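Local coordinates for signal transduction protein PmrD (Escherichia coli, PDB 4HN7) that binds phosphorylated BasR and so mediates induction of BasR-activated genes, which brings polymyxin resistance in some natural isolates, at residues Lys29-Val34 against Pro74-Arg79; Leu45-Pro48 against Tyr54-Asn57. All blocks are in the same frame, centred on the assembly; numbering follows the deposited sequence.

Contact 1: Lys29-Val34 against Pro74-Arg79; sequences KMIAEV and PDEWER
Ile31 meets Glu76 and Trp77 where the C-terminal helix packs on a strand of the six-stranded antiparallel beta-barrel. No hydrogen bond crosses this contact. It is held by the packing of one strand residue against the first turn of the helix. Ile31 points its side chain at the helix and puts two branches to use. The longer branch, extended at chi2 (173°), carries CD1 to the helix backbone, 3.6 Å from Trp77 N. The same methyl lies 3.3 Å from Glu76 CG, a close approach to the aliphatic part of that side chain. The shorter branch, CG2, sits near the plane of the indole at its edge, 3.8 Å from Trp77 CD1. The isoleucine thus borders the rim of the ring and does not stack on its face.

The Glu76 side chain sets out with CG opposite the backbone N (chi1 174°), then bends at chi2. Its CH2 groups therefore lie against Ile31, while the carboxylate pairs with Arg79 one turn on, where Glu76 OE1 is 3.5 Å from Arg79 NE. The indole also contacts Met20 of strand 16-23, and Lys7 makes a cation-pi interaction with it. Farther along, the Cys9-Cys81 disulfide ties the helix to strand 3-9, and Trp77 also touches Cys9. Ser73 OG hydrogen-bonds to Glu76 N near the start of the helix. Ile31 CG1 completes the packing, also 3.8 Å from Trp77 CD1.

Contact 2: Leu45-Pro48 against Tyr54-Asn57; sequences LLSP and YCIN
Leu45-Pro48 and Tyr54-Asn57 run antiparallel as the two arms of a beta hairpin in the barrel, and the axes of these short segments come within 4.5 Å. Ser47 and Cys55 form a hydrogen-bonded pair. Ser47 N donates to Cys55 O at 3.0 Å, and Cys55 N returns a bond to Ser47 O at 2.9 Å. Leu46 with Ile56 and Pro48 with Tyr54 are the non-hydrogen-bonded pairs on either side.

On one face of the sheet, Leu46 and Ile56 lie side by side and point the same way. Leu46 CD2 touches Ile56 CG1 at 3.8 Å, and both residues also pack on Val64 of strand 63-71, the neighbour of strand 53-56. The other face carries Ser47 and Cys55. Their side chains are near neighbours: Ser47 OG lies 4.0 Å from Cys55 SG.

Tyr54 turns its ring across to the opposite strand. With chi1 at -78°, CG is anti to the carbonyl carbon, and the CD2 side of the ring reaches the Ser47-Pro48 peptide. Tyr54 CD2 is 3.3 Å from Pro48 N, an oblique approach. Further along the same side, CE2 meets CB and CD of the proline ring.

Asn57 ends the pairing just past its strand. Both backbone polar groups of Leu45 are gripped by this one residue. Asn57 N bonds to Leu45 O at 2.6 Å, nearly straight and in the carbonyl plane. The side chain takes the place of a main-chain acceptor: Leu45 N donates to Asn57 OD1 at 3.0 Å, straight at hydrogen (180°) but tilted 29° from the plane of the amide carbonyl.

From the N terminus, the chain forms strands 3-9 and 16-23 before reaching strand 29-35, the first half of contact 1. It then enters strand 45-50, turns, and returns along strand 53-56. This closes the short loop of contact 2. Strand 63-71 follows and lies between strands 29-35 and 53-56 in the sheet. Only then does helix 74-84 come back to strand 29-35 and close contact 1. Contact 2 is thus nested inside the larger loop, without crossing it. The two lie on opposite sides of the chain's centre, about 18 Å apart between centres. Contact 2 joins neighbouring barrel strands; contact 1 ties the helix to the barrel.

Contact 1: Lys29-Val34 against Pro74-Arg79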
loop_
_atom_site.group_PDB
_atom_site.type_symbol
_atom_site.label_atom_id
_atom_site.label_comp_id
_atom_site.label_asym_id
_atom_site.label_seq_id
_atom_site.Cartn_x
_atom_site.Cartn_y
_atom_site.Cartn_z
ATOM N N LYS A 29 24.536 4.592 0.965
ATOM C CA LYS A 29 24.048 3.617 0.031
ATOM C C LYS A 29 23.763 2.402 0.863
ATOM O O LYS A 29 24.495 2.147 1.774
ATOM C CB LYS A 29 25.116 3.314 -0.991
ATOM C CG LYS A 29 25.787 4.556 -1.524
ATOM C CD LYS A 29 26.470 4.309 -2.855
ATOM C CE LYS A 29 27.165 5.566 -3.385
ATOM N NZ LYS A 29 26.326 6.372 -4.345
ATOM N N MET A 30 22.682 1.684 0.597
ATOM C CA MET A 30 22.225 0.613 1.452
ATOM C C MET A 30 21.858 -0.481 0.499
ATOM O O MET A 30 21.699 -0.242 -0.663
ATOM C CB MET A 30 20.976 0.983 2.266
ATOM C CG MET A 30 21.143 2.114 3.253
ATOM S SD MET A 30 22.093 1.787 4.769
ATOM C CE MET A 30 20.910 0.774 5.616
ATOM N N ILE A 31 21.786 -1.690 1.007
ATOM C CA ILE A 31 21.254 -2.794 0.299
ATOM C C ILE A 31 20.041 -3.117 1.110
ATOM O O ILE A 31 20.101 -3.103 2.328
ATOM C CB ILE A 31 22.211 -3.998 0.339
ATOM C CG1 ILE A 31 23.484 -3.587 -0.338
ATOM C CG2 ILE A 31 21.558 -5.233 -0.327
ATOM C CD1 ILE A 31 24.614 -4.576 -0.262
ATOM N N ALA A 32 18.943 -3.443 0.451
ATOM C CA ALA A 32 17.728 -3.706 1.174
ATOM C C ALA A 32 16.948 -4.810 0.533
ATOM O O ALA A 32 16.811 -4.847 -0.642
ATOM C CB ALA A 32 16.896 -2.446 1.295
ATOM N N GLU A 33 16.414 -5.668 1.377
ATOM C CA GLU A 33 15.568 -6.736 1.009
ATOM C C GLU A 33 14.147 -6.228 1.270
ATOM O O GLU A 33 13.806 -5.834 2.399
ATOM C CB GLU A 33 15.929 -7.902 1.902
ATOM C CG GLU A 33 15.516 -9.288 1.443
ATOM C CD GLU A 33 16.347 -10.376 2.150
ATOM O OE1 GLU A 33 15.877 -10.928 3.192
ATOM O OE2 GLU A 33 17.491 -10.654 1.682
ATOM N N VAL A 34 13.325 -6.188 0.219
ATOM C CA VAL A 34 12.027 -5.574 0.327
ATOM C C VAL A 34 10.987 -6.549 -0.160
ATOM O O VAL A 34 11.311 -7.510 -0.751
ATOM C CB VAL A 34 11.909 -4.221 -0.446
ATOM C CG1 VAL A 34 13.039 -3.276 -0.107
ATOM C CG2 VAL A 34 11.870 -4.438 -1.930
ATOM N N PRO A 74 30.197 -3.793 -2.409
ATOM C CA PRO A 74 30.264 -4.590 -3.648
ATOM C C PRO A 74 30.043 -6.113 -3.466
ATOM O O PRO A 74 29.262 -6.724 -4.203
ATOM C CB PRO A 74 31.672 -4.327 -4.105
ATOM C CG PRO A 74 31.887 -2.893 -3.721
ATOM C CD PRO A 74 31.100 -2.632 -2.479
ATOM N N ASP A 75 30.700 -6.712 -2.480
ATOM C CA ASP A 75 30.566 -8.161 -2.227
ATOM C C ASP A 75 29.196 -8.537 -1.659
ATOM O O ASP A 75 28.566 -9.488 -2.122
ATOM C CB ASP A 75 31.682 -8.667 -1.270
ATOM C CG ASP A 75 32.965 -9.154 -2.011
ATOM O OD1 ASP A 75 33.744 -8.307 -2.544
ATOM O OD2 ASP A 75 33.191 -10.399 -2.026
ATOM N N GLU A 76 28.767 -7.786 -0.641
ATOM C CA GLU A 76 27.452 -7.928 0.009
ATOM C C GLU A 76 26.302 -7.838 -0.964
ATOM O O GLU A 76 25.263 -8.447 -0.749
ATOM C CB GLU A 76 27.274 -6.860 1.094
ATOM C CG GLU A 76 25.907 -6.786 1.769
ATOM C CD GLU A 76 25.553 -7.998 2.604
ATOM O OE1 GLU A 76 26.222 -9.039 2.476
ATOM O OE2 GLU A 76 24.589 -7.907 3.388
ATOM N N TRP A 77 26.461 -7.067 -2.027
ATOM C CA TRP A 77 25.441 -7.084 -3.047
ATOM C C TRP A 77 25.438 -8.494 -3.656
ATOM O O TRP A 77 24.397 -9.131 -3.697
ATOM C CB TRP A 77 25.538 -5.910 -4.070
ATOM C CG TRP A 77 24.165 -5.551 -4.551
ATOM C CD1 TRP A 77 23.064 -5.175 -3.783
ATOM C CD2 TRP A 77 23.709 -5.627 -5.858
ATOM N NE1 TRP A 77 21.957 -5.016 -4.566
ATOM C CE2 TRP A 77 22.325 -5.290 -5.848
ATOM C CE3 TRP A 77 24.319 -5.941 -7.047
ATOM C CZ2 TRP A 77 21.578 -5.256 -6.975
ATOM C CZ3 TRP A 77 23.569 -5.916 -8.188
ATOM C CH2 TRP A 77 22.210 -5.566 -8.151
ATOM N N GLU A 78 26.587 -9.046 -4.038
ATOM C CA GLU A 78 26.558 -10.412 -4.579
ATOM C C GLU A 78 26.217 -11.462 -3.532
ATOM O O GLU A 78 25.426 -12.343 -3.805
ATOM C CB GLU A 78 27.808 -10.795 -5.357
ATOM C CG GLU A 78 27.538 -11.932 -6.366
ATOM C CD GLU A 78 26.151 -11.884 -7.058
ATOM O OE1 GLU A 78 25.730 -10.804 -7.534
ATOM O OE2 GLU A 78 25.466 -12.937 -7.141
ATOM N N ARG A 79 26.746 -11.367 -2.329
ATOM C CA ARG A 79 26.188 -12.166 -1.231
ATOM C C ARG A 79 24.644 -12.165 -1.176
ATOM O O ARG A 79 24.037 -13.187 -0.853
ATOM C CB ARG A 79 26.701 -11.654 0.110
ATOM C CG ARG A 79 28.018 -12.261 0.571
ATOM C CD ARG A 79 28.334 -11.893 2.022
ATOM N NE ARG A 79 27.302 -12.355 2.964
ATOM C CZ ARG A 79 27.339 -13.483 3.685
ATOM N NH1 ARG A 79 28.366 -14.338 3.623
ATOM N NH2 ARG A 79 26.324 -13.760 4.493
#

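Contact 2: Leu45-Pro48 against Tyr54-Asn57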
loop_
_atom_site.group_PDB
_atom_site.type_symbol
_atom_site.label_atom_id
_atom_site.label_comp_id
_atom_site.label_asym_id
_atom_site.label_seq_id
_atom_site.Cartn_x
_atom_site.Cartn_y
_atom_site.Cartn_z
ATOM N N LEU A 45 11.830 6.309 -6.725
ATOM C CA LEU A 45 11.955 6.947 -5.453
ATOM C C LEU A 45 11.101 6.132 -4.468
ATOM O O LEU A 45 9.939 5.841 -4.737
ATOM C CB LEU A 45 11.370 8.351 -5.535
ATOM C CG LEU A 45 11.287 9.225 -4.293
ATOM C CD1 LEU A 45 12.632 9.767 -4.000
ATOM C CD2 LEU A 45 10.337 10.371 -4.509
ATOM N N LEU A 46 11.670 5.829 -3.307
ATOM C CA LEU A 46 10.902 5.284 -2.177
ATOM C C LEU A 46 10.806 6.277 -1.045
ATOM O O LEU A 46 11.818 6.713 -0.556
ATOM C CB LEU A 46 11.578 4.042 -1.635
ATOM C CG LEU A 46 11.701 2.945 -2.665
ATOM C CD1 LEU A 46 12.678 1.971 -2.094
ATOM C CD2 LEU A 46 10.372 2.287 -2.940
ATOM N N SER A 47 9.604 6.609 -0.608
ATOM C CA SER A 47 9.431 7.648 0.380
ATOM C C SER A 47 8.784 7.015 1.564
ATOM O O SER A 47 7.850 6.256 1.402
ATOM C CB SER A 47 8.531 8.712 -0.199
ATOM O OG SER A 47 8.360 8.450 -1.608
ATOM N N PRO A 48 9.260 7.335 2.769
ATOM C CA PRO A 48 8.700 6.805 4.006
ATOM C C PRO A 48 7.253 7.130 4.189
ATOM O O PRO A 48 6.886 8.245 3.948
ATOM C CB PRO A 48 9.484 7.519 5.076
ATOM C CG PRO A 48 9.953 8.738 4.414
ATOM C CD PRO A 48 10.268 8.359 3.028
ATOM N N TYR A 54 7.031 2.085 2.907
ATOM C CA TYR A 54 7.510 3.092 1.948
ATOM C C TYR A 54 6.528 3.077 0.809
ATOM O O TYR A 54 5.775 2.147 0.662
ATOM C CB TYR A 54 8.928 2.745 1.451
ATOM C CG TYR A 54 9.989 3.113 2.459
ATOM C CD1 TYR A 54 10.353 2.263 3.435
ATOM C CD2 TYR A 54 10.620 4.314 2.429
ATOM C CE1 TYR A 54 11.317 2.592 4.385
ATOM C CE2 TYR A 54 11.584 4.654 3.365
ATOM C CZ TYR A 54 11.909 3.767 4.354
ATOM O OH TYR A 54 12.849 4.035 5.323
ATOM N N CYS A 55 6.468 4.137 0.035
ATOM C CA CYS A 55 5.715 4.079 -1.178
ATOM C C CYS A 55 6.659 4.351 -2.340
ATOM O O CYS A 55 7.750 4.858 -2.159
ATOM C CB CYS A 55 4.515 5.019 -1.121
ATOM S SG CYS A 55 4.810 6.743 -0.710
ATOM N N ILE A 56 6.223 3.995 -3.534
ATOM C CA ILE A 56 7.024 4.074 -4.742
ATOM C C ILE A 56 6.596 5.321 -5.485
ATOM O O ILE A 56 5.421 5.483 -5.822
ATOM C CB ILE A 56 6.828 2.791 -5.605
ATOM C CG1 ILE A 56 7.145 1.526 -4.779
ATOM C CG2 ILE A 56 7.720 2.810 -6.851
ATOM C CD1 ILE A 56 6.376 0.304 -5.240
ATOM N N ASN A 57 7.531 6.224 -5.722
ATOM C CA ASN A 57 7.263 7.443 -6.550
ATOM C C ASN A 57 6.068 8.223 -5.996
ATOM O O ASN A 57 5.182 8.714 -6.708
ATOM C CB ASN A 57 7.009 7.065 -7.990
ATOM C CG ASN A 57 8.197 6.476 -8.652
ATOM O OD1 ASN A 57 9.342 6.782 -8.323
ATOM N ND2 ASN A 57 7.937 5.602 -9.584
#